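Local coordinates for protein carboxylesterase (Uncultured bacterium, PDB 5GMX) that hydrolyses carboxylic esters as a family VIII carboxylesterase of beta-lactamase-like fold and also cleaves oxyimino cephalosporins, at residues Y136-D139 and K140-M144; S208-H211 and R212-E215; M318-R322 and G323-N327. All blocks are in the same frame, centred on the assembly; numbering follows the deposited sequence.

Contact 1: Y136-D139 and K140-M144; sequences YDWD and KLCAM
Trp138 and Cys142 meet one helical turn apart, the thiol lying over the indole. Cys142 SG stands 3.8 Å from the centroid of the five-membered ring of Trp138, 25° off the ring normal, a sulfur-aromatic contact displaced toward the NE1 side. The indole is carried into place with CG anti to the backbone N of Trp138 (chi1 -176°), while Cys142 points its CB back toward the preceding turn; a small, polarisable sulfur suits the short gap between them.

Polar capping opens the helix. Asp137 is the N-cap, and its OD1 accepts a weak bond from Lys140 N at 3.4 Å, as a short acidic side chain can do for an amide of the first turn, which precedes the regular i to i-4 bonding of the helix. The same carboxylate rests on Lys140 CB, 3.4 Å from Asp137 OD1, whereas the ammonium of Lys140 leads away.

Backbone bonds then take over. Leu141 N reaches Asp137 O at 3.0 Å, Cys142 N reaches Trp138 O at 3.0 Å, and Ala143 N reaches Asp139 O at 2.9 Å, the first rungs of an alpha helix.

Helix 138-146 packs here against helix 165-175: Glu171 accepts from Trp138 NE1, His167 stacks on the indole, and Leu141 and Cys142 also touch His167. Tyr136, just before the cap, leans on helix 256-260.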
loop_
_atom_site.group_PDB
_atom_site.type_symbol
_atom_site.label_atom_id
_atom_site.label_comp_id
_atom_site.label_asym_id
_atom_site.label_seq_id
_atom_site.Cartn_x
_atom_site.Cartn_y
_atom_site.Cartn_z
ATOM N N TYR A 136 -1.141 15.022 -10.518
ATOM C CA TYR A 136 -2.422 15.330 -9.879
ATOM C C TYR A 136 -3.598 15.334 -10.867
ATOM O O TYR A 136 -4.754 15.286 -10.457
ATOM C CB TYR A 136 -2.342 16.667 -9.138
ATOM C CG TYR A 136 -1.189 16.734 -8.159
ATOM C CD1 TYR A 136 -0.627 15.573 -7.637
ATOM C CD2 TYR A 136 -0.654 17.952 -7.763
ATOM C CE1 TYR A 136 0.423 15.623 -6.751
ATOM C CE2 TYR A 136 0.397 18.011 -6.872
ATOM C CZ TYR A 136 0.933 16.842 -6.371
ATOM O OH TYR A 136 1.985 16.882 -5.490
ATOM N N ASP A 137 -3.308 15.368 -12.164
ATOM C CA ASP A 137 -4.369 15.339 -13.169
ATOM C C ASP A 137 -4.646 13.898 -13.594
ATOM O O ASP A 137 -3.990 13.364 -14.494
ATOM C CB ASP A 137 -3.989 16.194 -14.380
ATOM C CG ASP A 137 -5.152 16.401 -15.357
ATOM O OD1 ASP A 137 -6.072 15.552 -15.428
ATOM O OD2 ASP A 137 -5.147 17.436 -16.060
ATOM N N TRP A 138 -5.642 13.288 -12.956
ATOM C CA TRP A 138 -5.906 11.854 -13.086
ATOM C C TRP A 138 -6.147 11.377 -14.522
ATOM O O TRP A 138 -5.466 10.465 -15.021
ATOM C CB TRP A 138 -7.109 11.470 -12.224
ATOM C CG TRP A 138 -7.384 10.001 -12.238
ATOM C CD1 TRP A 138 -8.133 9.313 -13.150
ATOM C CD2 TRP A 138 -6.898 9.032 -11.303
ATOM N NE1 TRP A 138 -8.147 7.976 -12.836
ATOM C CE2 TRP A 138 -7.394 7.777 -11.707
ATOM C CE3 TRP A 138 -6.099 9.105 -10.157
ATOM C CZ2 TRP A 138 -7.121 6.601 -11.003
ATOM C CZ3 TRP A 138 -5.826 7.935 -9.458
ATOM C CH2 TRP A 138 -6.337 6.702 -9.883
ATOM N N ASP A 139 -7.133 11.981 -15.171
ATOM C CA ASP A 139 -7.553 11.551 -16.501
ATOM C C ASP A 139 -6.450 11.743 -17.536
ATOM O O ASP A 139 -6.304 10.944 -18.459
ATOM C CB ASP A 139 -8.815 12.306 -16.919
ATOM C CG ASP A 139 -9.992 12.019 -15.998
ATOM O OD1 ASP A 139 -10.045 10.901 -15.431
ATOM O OD2 ASP A 139 -10.858 12.911 -15.836
ATOM N N LYS A 140 -5.684 12.814 -17.377
ATOM C CA LYS A 140 -4.604 13.126 -18.305
ATOM C C LYS A 140 -3.449 12.121 -18.172
ATOM O O LYS A 140 -2.930 11.603 -19.172
ATOM C CB LYS A 140 -4.113 14.555 -18.069
ATOM C CG LYS A 140 -3.032 15.010 -19.020
ATOM C CD LYS A 140 -2.733 16.488 -18.811
ATOM C CE LYS A 140 -1.369 16.859 -19.357
ATOM N NZ LYS A 140 -1.368 16.768 -20.843
ATOM N N LEU A 141 -3.051 11.840 -16.934
ATOM C CA LEU A 141 -2.006 10.853 -16.689
ATOM C C LEU A 141 -2.420 9.470 -17.202
ATOM O O LEU A 141 -1.626 8.774 -17.842
ATOM C CB LEU A 141 -1.666 10.779 -15.205
ATOM C CG LEU A 141 -0.454 9.896 -14.913
ATOM C CD1 LEU A 141 0.809 10.544 -15.452
ATOM C CD2 LEU A 141 -0.327 9.639 -13.423
ATOM N N CYS A 142 -3.670 9.096 -16.931
ATOM C CA CYS A 142 -4.202 7.813 -17.382
ATOM C C CYS A 142 -4.236 7.721 -18.913
ATOM O O CYS A 142 -3.921 6.665 -19.480
ATOM C CB CYS A 142 -5.599 7.579 -16.793
ATOM S SG CYS A 142 -5.566 7.183 -15.004
ATOM N N ALA A 143 -4.635 8.812 -19.571
ATOM C CA ALA A 143 -4.665 8.856 -21.039
ATOM C C ALA A 143 -3.261 8.659 -21.585
ATOM O O ALA A 143 -3.053 7.880 -22.507
ATOM C CB ALA A 143 -5.254 10.175 -21.547
HETATM N N MSE A 144 -2.298 9.366 -21.002
HETATM C CA MSE A 144 -0.903 9.184 -21.374
HETATM C C MSE A 144 -0.404 7.741 -21.217
HETATM O O MSE A 144 0.245 7.197 -22.120
HETATM C CB MSE A 144 -0.034 10.116 -20.549
HETATM C CG MSE A 144 1.448 9.799 -20.598
HETATM SE SE MSE A 144 2.412 11.082 -19.489
HETATM C CE MSE A 144 1.723 12.737 -20.278
#

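Contact 2: S208-H211 and R212-E215; sequences SEDH and RVAE
Glu209 and Arg212 are joined through a tight backbone turn, in which Arg212 N donates to Glu209 O at 3.0 Å and Val213 N to Asp210 O at 3.2 Å, each from a residue to the third one before it. Both amides sit above the plane of the carbonyl they meet. Beyond Val213 the chain runs out extended, and one water bridges the bend by donating to His211 O and, weakly, to Val213 O.

The side chains of Glu209 and Arg212 run side by side in the same direction and end in a salt bridge, Arg212 NH1 to Glu209 OE1 at 2.9 Å. Glu209 OE1 lies in the guanidinium plane of Arg212, at its edge, but the carboxylate is turned 82° against it and NH1 meets OE1 from above the carboxylate plane; OE2 takes a weak bond from Ser208 OG. Bends in both chains, at chi2 of Glu209 (-54°) and chi3 of Arg212 (54°), bring the charged ends together. A long, flexible arginine suits this place because its aliphatic part is used too: CG lies over one face of the His211 imidazole, 3.8 Å from the ring centroid, in a CH-pi contact. His211 ND1 is weakly bonded to Ser208 O, in the plane of the ring. Val213 CG2 lies 3.5 Å from Asp210 O, a compact branched side chain fitting against the turn.

This loop between strand 201-202 and helix 237-244 is anchored on several sides. Arg212 also bonds the carbonyls of Asp64 and Asn199, its backbone pairs with Leu66 next to strand 67-68, and Asp210 forms salt bridges with Arg256 and Arg259 of helix 256-260.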
loop_
_atom_site.group_PDB
_atom_site.type_symbol
_atom_site.label_atom_id
_atom_site.label_comp_id
_atom_site.label_asym_id
_atom_site.label_seq_id
_atom_site.Cartn_x
_atom_site.Cartn_y
_atom_site.Cartn_z
ATOM N N SER A 208 -10.233 19.131 5.903
ATOM C CA SER A 208 -10.640 19.059 7.311
ATOM C C SER A 208 -9.786 18.112 8.166
ATOM O O SER A 208 -9.767 18.227 9.395
ATOM C CB SER A 208 -12.113 18.648 7.408
ATOM O OG SER A 208 -12.356 17.395 6.790
ATOM N N GLU A 209 -9.082 17.183 7.522
ATOM C CA GLU A 209 -8.263 16.209 8.238
ATOM C C GLU A 209 -6.771 16.563 8.193
ATOM O O GLU A 209 -5.955 15.933 8.868
ATOM C CB GLU A 209 -8.487 14.803 7.665
ATOM C CG GLU A 209 -9.943 14.350 7.646
ATOM C CD GLU A 209 -10.611 14.458 9.018
ATOM O OE1 GLU A 209 -9.953 14.133 10.031
ATOM O OE2 GLU A 209 -11.792 14.877 9.085
ATOM N N ASP A 210 -6.419 17.591 7.427
ATOM C CA ASP A 210 -5.008 17.848 7.151
ATOM C C ASP A 210 -4.205 18.237 8.387
ATOM O O ASP A 210 -2.998 18.035 8.423
ATOM C CB ASP A 210 -4.847 18.930 6.083
ATOM C CG ASP A 210 -3.495 18.847 5.390
ATOM O OD1 ASP A 210 -3.330 17.972 4.513
ATOM O OD2 ASP A 210 -2.588 19.634 5.738
ATOM N N HIS A 211 -4.871 18.772 9.406
ATOM C CA HIS A 211 -4.191 19.157 10.637
ATOM C C HIS A 211 -3.611 17.941 11.366
ATOM O O HIS A 211 -2.789 18.090 12.273
ATOM C CB HIS A 211 -5.153 19.917 11.565
ATOM C CG HIS A 211 -6.230 19.060 12.160
ATOM N ND1 HIS A 211 -7.414 18.792 11.509
ATOM C CD2 HIS A 211 -6.306 18.425 13.355
ATOM C CE1 HIS A 211 -8.167 18.011 12.267
ATOM N NE2 HIS A 211 -7.518 17.775 13.392
ATOM N N ARG A 212 -4.046 16.743 10.978
ATOM C CA ARG A 212 -3.607 15.530 11.663
ATOM C C ARG A 212 -2.273 14.996 11.145
ATOM O O ARG A 212 -1.691 14.093 11.744
ATOM C CB ARG A 212 -4.672 14.439 11.541
ATOM C CG ARG A 212 -6.007 14.807 12.172
ATOM C CD ARG A 212 -7.115 13.893 11.669
ATOM N NE ARG A 212 -6.756 12.490 11.865
ATOM C CZ ARG A 212 -7.432 11.467 11.361
ATOM N NH1 ARG A 212 -8.515 11.680 10.631
ATOM N NH2 ARG A 212 -7.022 10.231 11.599
ATOM N N VAL A 213 -1.792 15.532 10.024
ATOM C CA VAL A 213 -0.600 14.969 9.391
ATOM C C VAL A 213 0.683 15.305 10.150
ATOM O O VAL A 213 0.951 16.462 10.474
ATOM C CB VAL A 213 -0.460 15.443 7.926
ATOM C CG1 VAL A 213 0.768 14.824 7.282
ATOM C CG2 VAL A 213 -1.690 15.060 7.141
ATOM N N ALA A 214 1.471 14.275 10.437
ATOM C CA ALA A 214 2.780 14.457 11.039
ATOM C C ALA A 214 3.766 14.877 9.965
ATOM O O ALA A 214 3.448 14.836 8.785
ATOM C CB ALA A 214 3.245 13.180 11.711
ATOM N N GLU A 215 4.970 15.253 10.374
ATOM C CA GLU A 215 5.988 15.706 9.430
ATOM C C GLU A 215 6.863 14.549 8.985
ATOM O O GLU A 215 7.423 13.831 9.814
ATOM C CB GLU A 215 6.843 16.806 10.060
ATOM C CG GLU A 215 7.981 17.299 9.186
ATOM C CD GLU A 215 8.951 18.198 9.943
ATOM O OE1 GLU A 215 8.844 18.290 11.190
ATOM O OE2 GLU A 215 9.810 18.825 9.286
HETATM O O HOH W 1 -0.148 16.749 13.191
#

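Contact 3: M318-R322 and G323-N327; sequences MRWSR and GFILN
Trp320 and Ile325 form a single beta bridge, their CA atoms 5.3 Å apart, where the chain doubles back in a tight antiparallel reversal. Leu326 N donates to Arg319 O at 2.9 Å and Ser321 N to Phe324 O at 3.1 Å, while an inverse gamma turn centred on Arg322 makes the bend. Gly323 follows with a positive phi of 117°, where a CB would clash with the carbonyl O of Arg322.

Ser321 tightens the turn: its OG, placed between backbone N and carbonyl carbon (chi1 65°), donates to Phe324 O at 2.8 Å, giving that buried oxygen two donors from one residue. Arg319 reaches out extended across Leu326, whose CB lies over one face of the guanidinium, and its NH1 meets a lone pair of Asn327 O at 3.0 Å, in the planes of both groups. The long chain thus packs on Leu326 while NE forms a salt bridge with Glu305 and NH1 also bonds Pro336 O. CE of Met318, a selenomethionine here, lies over one face of the Trp320 ring and against Ile325 CG1, itself 3.6 Å from Trp320 CZ3.

The reversal joins strand 317-320, paired with strand 307-310, to strand 325-326 at the edge of the main antiparallel sheet, beside strand 339-342. Phe324 leans on helix 72-86, and Trp320 and Ile325 touch His341, which probably belongs to the K(T/S)G-like motif beside the pocket in this fold.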
loop_
_atom_site.group_PDB
_atom_site.type_symbol
_atom_site.label_atom_id
_atom_site.label_comp_id
_atom_site.label_asym_id
_atom_site.label_seq_id
_atom_site.Cartn_x
_atom_site.Cartn_y
_atom_site.Cartn_z
HETATM N N MSE A 318 11.175 -10.614 -7.149
HETATM C CA MSE A 318 9.924 -10.292 -6.495
HETATM C C MSE A 318 8.922 -11.379 -6.798
HETATM O O MSE A 318 8.866 -11.907 -7.924
HETATM C CB MSE A 318 9.395 -8.933 -6.949
HETATM C CG MSE A 318 10.320 -7.778 -6.641
HETATM SE SE MSE A 318 10.437 -7.523 -4.690
HETATM C CE MSE A 318 8.605 -6.908 -4.372
ATOM N N ARG A 319 8.152 -11.719 -5.769
ATOM C CA ARG A 319 7.070 -12.677 -5.874
ATOM C C ARG A 319 5.737 -11.930 -5.868
ATOM O O ARG A 319 5.198 -11.599 -4.808
ATOM C CB ARG A 319 7.142 -13.684 -4.730
ATOM C CG ARG A 319 6.194 -14.844 -4.877
ATOM C CD ARG A 319 6.329 -15.789 -3.708
ATOM N NE ARG A 319 5.230 -16.745 -3.675
ATOM C CZ ARG A 319 4.663 -17.195 -2.565
ATOM N NH1 ARG A 319 5.094 -16.781 -1.377
ATOM N NH2 ARG A 319 3.671 -18.069 -2.647
ATOM N N TRP A 320 5.223 -11.658 -7.064
ATOM C CA TRP A 320 4.035 -10.832 -7.243
ATOM C C TRP A 320 2.753 -11.643 -7.392
ATOM O O TRP A 320 2.690 -12.631 -8.164
ATOM C CB TRP A 320 4.179 -9.937 -8.484
ATOM C CG TRP A 320 5.213 -8.856 -8.403
ATOM C CD1 TRP A 320 6.352 -8.756 -9.158
ATOM C CD2 TRP A 320 5.194 -7.701 -7.557
ATOM N NE1 TRP A 320 7.047 -7.621 -8.824
ATOM C CE2 TRP A 320 6.363 -6.955 -7.842
ATOM C CE3 TRP A 320 4.309 -7.225 -6.582
ATOM C CZ2 TRP A 320 6.667 -5.764 -7.187
ATOM C CZ3 TRP A 320 4.614 -6.040 -5.931
ATOM C CH2 TRP A 320 5.786 -5.324 -6.236
ATOM N N SER A 321 1.731 -11.191 -6.666
ATOM C CA SER A 321 0.361 -11.619 -6.892
ATOM C C SER A 321 -0.381 -10.501 -7.626
ATOM O O SER A 321 0.243 -9.603 -8.198
ATOM C CB SER A 321 -0.335 -11.957 -5.569
ATOM O OG SER A 321 -0.482 -10.807 -4.753
ATOM N N ARG A 322 -1.710 -10.516 -7.574
ATOM C CA ARG A 322 -2.483 -9.470 -8.232
ATOM C C ARG A 322 -2.489 -8.189 -7.400
ATOM O O ARG A 322 -3.532 -7.745 -6.926
ATOM C CB ARG A 322 -3.912 -9.932 -8.506
ATOM C CG ARG A 322 -4.033 -10.939 -9.649
ATOM C CD ARG A 322 -3.997 -12.372 -9.166
ATOM N NE ARG A 322 -4.087 -13.279 -10.301
ATOM C CZ ARG A 322 -5.184 -13.934 -10.650
ATOM N NH1 ARG A 322 -6.288 -13.813 -9.924
ATOM N NH2 ARG A 322 -5.170 -14.730 -11.713
ATOM N N GLY A 323 -1.308 -7.612 -7.211
ATOM C CA GLY A 323 -1.182 -6.339 -6.532
ATOM C C GLY A 323 -0.403 -6.386 -5.234
ATOM O O GLY A 323 0.117 -5.368 -4.787
ATOM N N PHE A 324 -0.337 -7.558 -4.612
ATOM C CA PHE A 324 0.342 -7.691 -3.323
ATOM C C PHE A 324 1.687 -8.375 -3.450
ATOM O O PHE A 324 1.861 -9.261 -4.276
ATOM C CB PHE A 324 -0.520 -8.478 -2.335
ATOM C CG PHE A 324 -1.814 -7.808 -1.984
ATOM C CD1 PHE A 324 -1.873 -6.898 -0.936
ATOM C CD2 PHE A 324 -2.970 -8.091 -2.697
ATOM C CE1 PHE A 324 -3.067 -6.288 -0.591
ATOM C CE2 PHE A 324 -4.171 -7.482 -2.367
ATOM C CZ PHE A 324 -4.219 -6.579 -1.309
ATOM N N ILE A 325 2.628 -7.956 -2.616
ATOM C CA ILE A 325 3.868 -8.687 -2.427
ATOM C C ILE A 325 3.584 -9.969 -1.655
ATOM O O ILE A 325 2.976 -9.934 -0.585
ATOM C CB ILE A 325 4.903 -7.859 -1.644
ATOM C CG1 ILE A 325 5.278 -6.588 -2.416
ATOM C CG2 ILE A 325 6.139 -8.697 -1.340
ATOM C CD1 ILE A 325 6.178 -5.650 -1.614
ATOM N N LEU A 326 4.002 -11.098 -2.202
ATOM C CA LEU A 326 3.890 -12.362 -1.487
ATOM C C LEU A 326 5.181 -12.604 -0.718
ATOM O O LEU A 326 6.256 -12.157 -1.126
ATOM C CB LEU A 326 3.593 -13.519 -2.441
ATOM C CG LEU A 326 2.252 -13.462 -3.182
ATOM C CD1 LEU A 326 2.043 -14.711 -4.048
ATOM C CD2 LEU A 326 1.102 -13.295 -2.218
ATOM N N ASN A 327 5.055 -13.291 0.410
ATOM C CA ASN A 327 6.150 -13.461 1.345
ATOM C C ASN A 327 7.352 -14.156 0.722
ATOM O O ASN A 327 7.222 -15.066 -0.097
ATOM C CB ASN A 327 5.664 -14.232 2.574
ATOM C CG ASN A 327 6.516 -13.975 3.798
ATOM O OD1 ASN A 327 7.462 -13.187 3.757
ATOM N ND2 ASN A 327 6.164 -14.610 4.902
HETATM O O HOH W 2 8.476 -11.034 -2.837
#

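In the fold
Along the chain the three contacts come in series, none enclosing or crossing another, and each is a local turn. Contact 1 starts helix 138-146 and sets it on helix 165-175. Contact 2, about 26 Å away between centres, folds the loop after strand 201-202 and fastens it to helix 256-260, the same helix on which Tyr136 leans at the start of contact 1. Contact 3 lies on the opposite side of the chain's centre from contact 2, their centres about 31 Å apart, and links the two-stranded sheet to the edge of the seven-stranded one. It is close to the bound phenylmethanesulfonic acid, about 8 Å from the Ile325 side chain.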